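Local coordinates for protein endo-alpha-mannosidase (Bacteroides thetaiotaomicron, PDB 4ACY) that hydrolyses internal alpha-mannosidic linkages of mannose-containing glycans as a GH99 endo-alpha-mannosidase, probably within N-glycan-type chains, at residues F191-A204 against D236-F249. Numbering follows the deposited sequence.
Sequences FIYDSYLIKPAEWA and DIETACMDGFYTYF
Phe191 turns the edge of its ring onto the face of Tyr246, CD1 lying 3.5 Å from Tyr246 CG, in a T-shaped pair with planes at 64°. The flat tyrosine face also takes Phe191 CB, 4.2 Å from its centroid, while phenylalanine supplies the C-H edge. Tyr246 OH tucks against the backbone of Tyr193, 3.0 Å from its CA. With CG anti to the backbone N (chi1 180°), the Tyr193 ring swings out to set CE1 3.9 Å from Tyr248 CD2, edge to face at right angles. Where helix 200-207 meets helix 235-239 and the loop after it, the selenomethionine Met242, introduced for the derivative, bends at chi3 (130°), laying CE over the five-membered ring of Trp203 with SE farther above the same face, a Met-aromatic contact. Ala240 is small enough for its CA to approach Pro200 O at 3.5 Å, a CA-H...O contact, and its CB touches Trp203 CB. The aromatics stand at and beyond the C-terminal ends of strands 189-192 and 244-246 of the (β/α)8 barrel, where TIM-barrel enzymes place their active sites; strand 223-227 runs between these two. Tyr246 OH is hydrogen-bonded to His152 NE2, and Tyr248 OH to Tyr47 OH. Replacing Tyr246 with an alanine would probably leave the Phe191 edge without its face and His152 without this partner. Trp203 NE1 bonds Ser195 O (2.8 Å), which lies in the indole plane; NE1 sits above the carbonyl plane, and Ile198 N reaches that oxygen from the opposite face.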
loop_
_atom_site.group_PDB
_atom_site.type_symbol
_atom_site.label_atom_id
_atom_site.label_comp_id
_atom_site.label_asym_id
_atom_site.label_seq_id
_atom_site.Cartn_x
_atom_site.Cartn_y
_atom_site.Cartn_z
ATOM N N PHE A 191 -7.266 1.555 5.440
ATOM C CA PHE A 191 -7.194 2.367 4.223
ATOM C C PHE A 191 -8.222 1.818 3.260
ATOM O O PHE A 191 -8.448 0.606 3.200
ATOM C CB PHE A 191 -5.812 2.281 3.566
ATOM C CG PHE A 191 -4.704 2.910 4.371
ATOM C CD1 PHE A 191 -4.402 4.245 4.226
ATOM C CD2 PHE A 191 -3.959 2.145 5.274
ATOM C CE1 PHE A 191 -3.352 4.849 4.958
ATOM C CE2 PHE A 191 -2.920 2.722 6.016
ATOM C CZ PHE A 191 -2.625 4.078 5.877
ATOM N N ILE A 192 -8.876 2.709 2.524
ATOM C CA ILE A 192 -9.892 2.281 1.575
ATOM C C ILE A 192 -9.540 2.824 0.192
ATOM O O ILE A 192 -9.712 4.010 -0.096
ATOM C CB ILE A 192 -11.320 2.704 1.981
ATOM C CG1 ILE A 192 -11.657 2.259 3.410
ATOM C CG2 ILE A 192 -12.327 2.107 0.988
ATOM C CD1 ILE A 192 -13.007 2.827 3.941
ATOM N N TYR A 193 -9.030 1.940 -0.655
ATOM C CA TYR A 193 -8.557 2.325 -1.984
ATOM C C TYR A 193 -9.722 2.704 -2.904
ATOM O O TYR A 193 -10.770 2.041 -2.906
ATOM C CB TYR A 193 -7.699 1.198 -2.568
ATOM C CG TYR A 193 -7.153 1.489 -3.952
ATOM C CD1 TYR A 193 -5.915 2.106 -4.121
ATOM C CD2 TYR A 193 -7.853 1.104 -5.087
ATOM C CE1 TYR A 193 -5.399 2.362 -5.420
ATOM C CE2 TYR A 193 -7.354 1.350 -6.365
ATOM C CZ TYR A 193 -6.132 1.975 -6.523
ATOM O OH TYR A 193 -5.637 2.216 -7.806
ATOM N N ASP A 194 -9.540 3.798 -3.651
ATOM C CA ASP A 194 -10.565 4.306 -4.570
ATOM C C ASP A 194 -11.912 4.446 -3.840
ATOM O O ASP A 194 -12.976 4.170 -4.393
ATOM C CB ASP A 194 -10.701 3.390 -5.810
ATOM C CG ASP A 194 -9.671 3.704 -6.905
ATOM O OD1 ASP A 194 -8.795 4.568 -6.697
ATOM O OD2 ASP A 194 -9.733 3.062 -7.976
ATOM N N SER A 195 -11.867 4.880 -2.583
ATOM C CA SER A 195 -13.103 4.994 -1.812
ATOM C C SER A 195 -14.080 5.976 -2.450
ATOM O O SER A 195 -15.296 5.854 -2.267
ATOM C CB SER A 195 -12.813 5.421 -0.380
ATOM O OG SER A 195 -12.007 6.574 -0.351
ATOM N N TYR A 196 -13.536 6.944 -3.179
ATOM C CA TYR A 196 -14.331 7.998 -3.813
ATOM C C TYR A 196 -15.316 7.469 -4.849
ATOM O O TYR A 196 -16.212 8.214 -5.289
ATOM C CB TYR A 196 -13.423 9.052 -4.448
ATOM C CG TYR A 196 -12.520 8.501 -5.517
ATOM C CD1 TYR A 196 -12.980 8.317 -6.819
ATOM C CD2 TYR A 196 -11.203 8.144 -5.217
ATOM C CE1 TYR A 196 -12.157 7.803 -7.800
ATOM C CE2 TYR A 196 -10.366 7.618 -6.188
ATOM C CZ TYR A 196 -10.849 7.456 -7.477
ATOM O OH TYR A 196 -10.031 6.950 -8.455
ATOM N N LEU A 197 -15.164 6.199 -5.229
ATOM C CA LEU A 197 -16.105 5.551 -6.139
ATOM C C LEU A 197 -17.464 5.293 -5.502
ATOM O O LEU A 197 -18.455 5.084 -6.216
ATOM C CB LEU A 197 -15.535 4.236 -6.677
ATOM C CG LEU A 197 -14.313 4.368 -7.590
ATOM C CD1 LEU A 197 -13.876 2.980 -8.036
ATOM C CD2 LEU A 197 -14.569 5.290 -8.793
ATOM N N ILE A 198 -17.496 5.268 -4.172
ATOM C CA ILE A 198 -18.728 5.189 -3.399
ATOM C C ILE A 198 -18.999 6.604 -2.876
ATOM O O ILE A 198 -18.112 7.264 -2.340
ATOM C CB ILE A 198 -18.595 4.144 -2.243
ATOM C CG1 ILE A 198 -18.536 2.712 -2.825
ATOM C CG2 ILE A 198 -19.725 4.292 -1.187
ATOM C CD1 ILE A 198 -18.211 1.634 -1.829
ATOM N N LYS A 199 -20.229 7.078 -3.066
ATOM C CA LYS A 199 -20.583 8.454 -2.744
ATOM C C LYS A 199 -20.511 8.765 -1.243
ATOM O O LYS A 199 -20.831 7.911 -0.426
ATOM C CB LYS A 199 -21.998 8.734 -3.272
ATOM C CG LYS A 199 -22.118 8.591 -4.784
ATOM C CD LYS A 199 -21.665 9.863 -5.497
ATOM C CE LYS A 199 -21.819 9.731 -7.006
ATOM N NZ LYS A 199 -20.638 9.013 -7.570
ATOM N N PRO A 200 -20.113 9.995 -0.880
ATOM C CA PRO A 200 -19.990 10.334 0.551
ATOM C C PRO A 200 -21.258 10.021 1.368
ATOM O O PRO A 200 -21.166 9.524 2.499
ATOM C CB PRO A 200 -19.714 11.838 0.530
ATOM C CG PRO A 200 -19.078 12.083 -0.816
ATOM C CD PRO A 200 -19.775 11.141 -1.748
ATOM N N ALA A 201 -22.432 10.278 0.795
ATOM C CA ALA A 201 -23.685 10.030 1.511
ATOM C C ALA A 201 -23.906 8.549 1.814
ATOM O O ALA A 201 -24.520 8.205 2.824
ATOM C CB ALA A 201 -24.875 10.617 0.745
ATOM N N GLU A 202 -23.407 7.675 0.937
ATOM C CA GLU A 202 -23.449 6.238 1.164
ATOM C C GLU A 202 -22.463 5.811 2.257
ATOM O O GLU A 202 -22.813 5.006 3.123
ATOM C CB GLU A 202 -23.198 5.460 -0.133
ATOM C CG GLU A 202 -24.278 5.672 -1.221
ATOM C CD GLU A 202 -25.687 5.570 -0.678
ATOM O OE1 GLU A 202 -26.015 4.544 -0.047
ATOM O OE2 GLU A 202 -26.474 6.522 -0.884
ATOM N N TRP A 203 -21.249 6.364 2.221
ATOM C CA TRP A 203 -20.261 6.116 3.285
ATOM C C TRP A 203 -20.805 6.555 4.652
ATOM O O TRP A 203 -20.559 5.894 5.657
ATOM C CB TRP A 203 -18.947 6.852 3.026
ATOM C CG TRP A 203 -18.066 6.229 1.975
ATOM C CD1 TRP A 203 -17.591 6.836 0.843
ATOM C CD2 TRP A 203 -17.532 4.899 1.971
ATOM N NE1 TRP A 203 -16.794 5.962 0.128
ATOM C CE2 TRP A 203 -16.744 4.766 0.798
ATOM C CE3 TRP A 203 -17.639 3.799 2.842
ATOM C CZ2 TRP A 203 -16.074 3.586 0.484
ATOM C CZ3 TRP A 203 -16.970 2.623 2.521
ATOM C CH2 TRP A 203 -16.210 2.525 1.340
ATOM N N ALA A 204 -21.532 7.671 4.674
ATOM C CA ALA A 204 -22.065 8.230 5.926
ATOM C C ALA A 204 -22.978 7.250 6.665
ATOM O O ALA A 204 -23.040 7.264 7.896
ATOM C CB ALA A 204 -22.770 9.558 5.669
ATOM N N ASP A 236 -15.279 15.992 0.915
ATOM C CA ASP A 236 -15.964 14.706 0.778
ATOM C C ASP A 236 -15.551 13.752 1.892
ATOM O O ASP A 236 -16.330 12.899 2.282
ATOM C CB ASP A 236 -15.702 14.044 -0.581
ATOM C CG ASP A 236 -16.296 14.818 -1.744
ATOM O OD1 ASP A 236 -17.159 15.686 -1.519
ATOM O OD2 ASP A 236 -15.880 14.557 -2.894
ATOM N N ILE A 237 -14.316 13.886 2.375
ATOM C CA ILE A 237 -13.850 13.084 3.517
ATOM C C ILE A 237 -14.733 13.368 4.734
ATOM O O ILE A 237 -15.136 12.452 5.449
ATOM C CB ILE A 237 -12.346 13.334 3.852
ATOM C CG1 ILE A 237 -11.435 12.931 2.674
ATOM C CG2 ILE A 237 -11.949 12.633 5.168
ATOM C CD1 ILE A 237 -11.577 11.463 2.206
ATOM N N GLU A 238 -15.054 14.645 4.932
ATOM C CA GLU A 238 -15.857 15.076 6.066
ATOM C C GLU A 238 -17.319 14.625 5.916
ATOM O O GLU A 238 -17.921 14.112 6.861
ATOM C CB GLU A 238 -15.728 16.599 6.246
ATOM C CG GLU A 238 -16.605 17.171 7.342
ATOM C CD GLU A 238 -15.994 18.365 8.060
ATOM O OE1 GLU A 238 -15.223 19.144 7.452
ATOM O OE2 GLU A 238 -16.303 18.520 9.260
ATOM N N THR A 239 -17.878 14.796 4.722
ATOM C CA THR A 239 -19.242 14.359 4.439
ATOM C C THR A 239 -19.394 12.844 4.581
ATOM O O THR A 239 -20.429 12.348 5.037
ATOM C CB THR A 239 -19.677 14.799 3.030
ATOM O OG1 THR A 239 -19.512 16.217 2.928
ATOM C CG2 THR A 239 -21.133 14.422 2.765
ATOM N N ALA A 240 -18.349 12.118 4.185
ATOM C CA ALA A 240 -18.342 10.666 4.302
ATOM C C ALA A 240 -18.157 10.209 5.751
ATOM O O ALA A 240 -18.323 9.026 6.052
ATOM C CB ALA A 240 -17.236 10.076 3.421
ATOM N N CYS A 241 -17.798 11.144 6.631
ATOM C CA CYS A 241 -17.535 10.868 8.052
ATOM C C CYS A 241 -16.334 9.946 8.267
ATOM O O CYS A 241 -16.252 9.226 9.266
ATOM C CB CYS A 241 -18.781 10.320 8.764
ATOM S SG CYS A 241 -20.107 11.551 8.830
HETATM N N MSE A 242 -15.394 9.984 7.327
HETATM C CA MSE A 242 -14.147 9.263 7.496
HETATM C C MSE A 242 -13.246 9.987 8.468
HETATM O O MSE A 242 -13.412 11.182 8.718
HETATM C CB MSE A 242 -13.451 9.107 6.155
HETATM C CG MSE A 242 -14.301 8.377 5.212
HETATM SE SE MSE A 242 -13.608 8.548 3.422
HETATM C CE MSE A 242 -13.717 6.669 3.234
ATOM N N ASP A 243 -12.268 9.261 8.996
ATOM C CA ASP A 243 -11.350 9.808 9.987
ATOM C C ASP A 243 -10.136 10.478 9.387
ATOM O O ASP A 243 -9.411 11.203 10.078
ATOM C CB ASP A 243 -10.922 8.691 10.928
ATOM C CG ASP A 243 -12.103 8.062 11.597
ATOM O OD1 ASP A 243 -12.578 8.644 12.600
ATOM O OD2 ASP A 243 -12.590 7.025 11.106
ATOM N N GLY A 244 -9.900 10.220 8.106
ATOM C CA GLY A 244 -8.758 10.812 7.453
ATOM C C GLY A 244 -8.657 10.443 5.992
ATOM O O GLY A 244 -9.590 9.881 5.407
ATOM N N PHE A 245 -7.504 10.766 5.419
ATOM C CA PHE A 245 -7.295 10.567 3.978
ATOM C C PHE A 245 -5.850 10.256 3.634
ATOM O O PHE A 245 -4.929 10.697 4.320
ATOM C CB PHE A 245 -7.766 11.798 3.177
ATOM C CG PHE A 245 -7.164 13.091 3.625
ATOM C CD1 PHE A 245 -7.714 13.794 4.697
ATOM C CD2 PHE A 245 -6.072 13.644 2.952
ATOM C CE1 PHE A 245 -7.157 15.017 5.115
ATOM C CE2 PHE A 245 -5.520 14.869 3.357
ATOM C CZ PHE A 245 -6.067 15.551 4.438
ATOM N N TYR A 246 -5.662 9.492 2.555
ATOM C CA TYR A 246 -4.322 9.172 2.052
ATOM C C TYR A 246 -4.289 9.363 0.555
ATOM O O TYR A 246 -5.344 9.578 -0.061
ATOM C CB TYR A 246 -3.876 7.748 2.444
ATOM C CG TYR A 246 -4.511 6.585 1.687
ATOM C CD1 TYR A 246 -5.901 6.384 1.679
ATOM C CD2 TYR A 246 -3.707 5.655 1.015
ATOM C CE1 TYR A 246 -6.474 5.291 0.983
ATOM C CE2 TYR A 246 -4.255 4.549 0.348
ATOM C CZ TYR A 246 -5.646 4.380 0.323
ATOM O OH TYR A 246 -6.221 3.305 -0.322
ATOM N N THR A 247 -3.094 9.297 -0.018
ATOM C CA THR A 247 -2.894 9.740 -1.406
ATOM C C THR A 247 -2.530 8.613 -2.360
ATOM O O THR A 247 -2.745 8.727 -3.576
ATOM C CB THR A 247 -1.855 10.862 -1.502
ATOM O OG1 THR A 247 -0.581 10.388 -1.056
ATOM C CG2 THR A 247 -2.286 12.055 -0.644
ATOM N N TYR A 248 -1.973 7.544 -1.785
ATOM C CA TYR A 248 -1.547 6.325 -2.474
ATOM C C TYR A 248 -0.473 6.452 -3.569
ATOM O O TYR A 248 0.623 5.907 -3.435
ATOM C CB TYR A 248 -2.708 5.426 -2.962
ATOM C CG TYR A 248 -2.120 4.127 -3.424
ATOM C CD1 TYR A 248 -1.673 3.191 -2.493
ATOM C CD2 TYR A 248 -1.881 3.884 -4.786
ATOM C CE1 TYR A 248 -1.040 2.016 -2.897
ATOM C CE2 TYR A 248 -1.240 2.694 -5.205
ATOM C CZ TYR A 248 -0.833 1.773 -4.250
ATOM O OH TYR A 248 -0.212 0.593 -4.630
ATOM N N PHE A 249 -0.813 7.125 -4.670
ATOM C CA PHE A 249 -0.010 7.023 -5.895
ATOM C C PHE A 249 1.430 7.479 -5.709
ATOM O O PHE A 249 1.674 8.565 -5.217
ATOM C CB PHE A 249 -0.704 7.774 -7.032
ATOM C CG PHE A 249 -2.089 7.284 -7.272
ATOM C CD1 PHE A 249 -2.294 6.028 -7.851
ATOM C CD2 PHE A 249 -3.188 8.034 -6.865
ATOM C CE1 PHE A 249 -3.584 5.527 -8.046
ATOM C CE2 PHE A 249 -4.488 7.549 -7.056
ATOM C CZ PHE A 249 -4.685 6.295 -7.649
#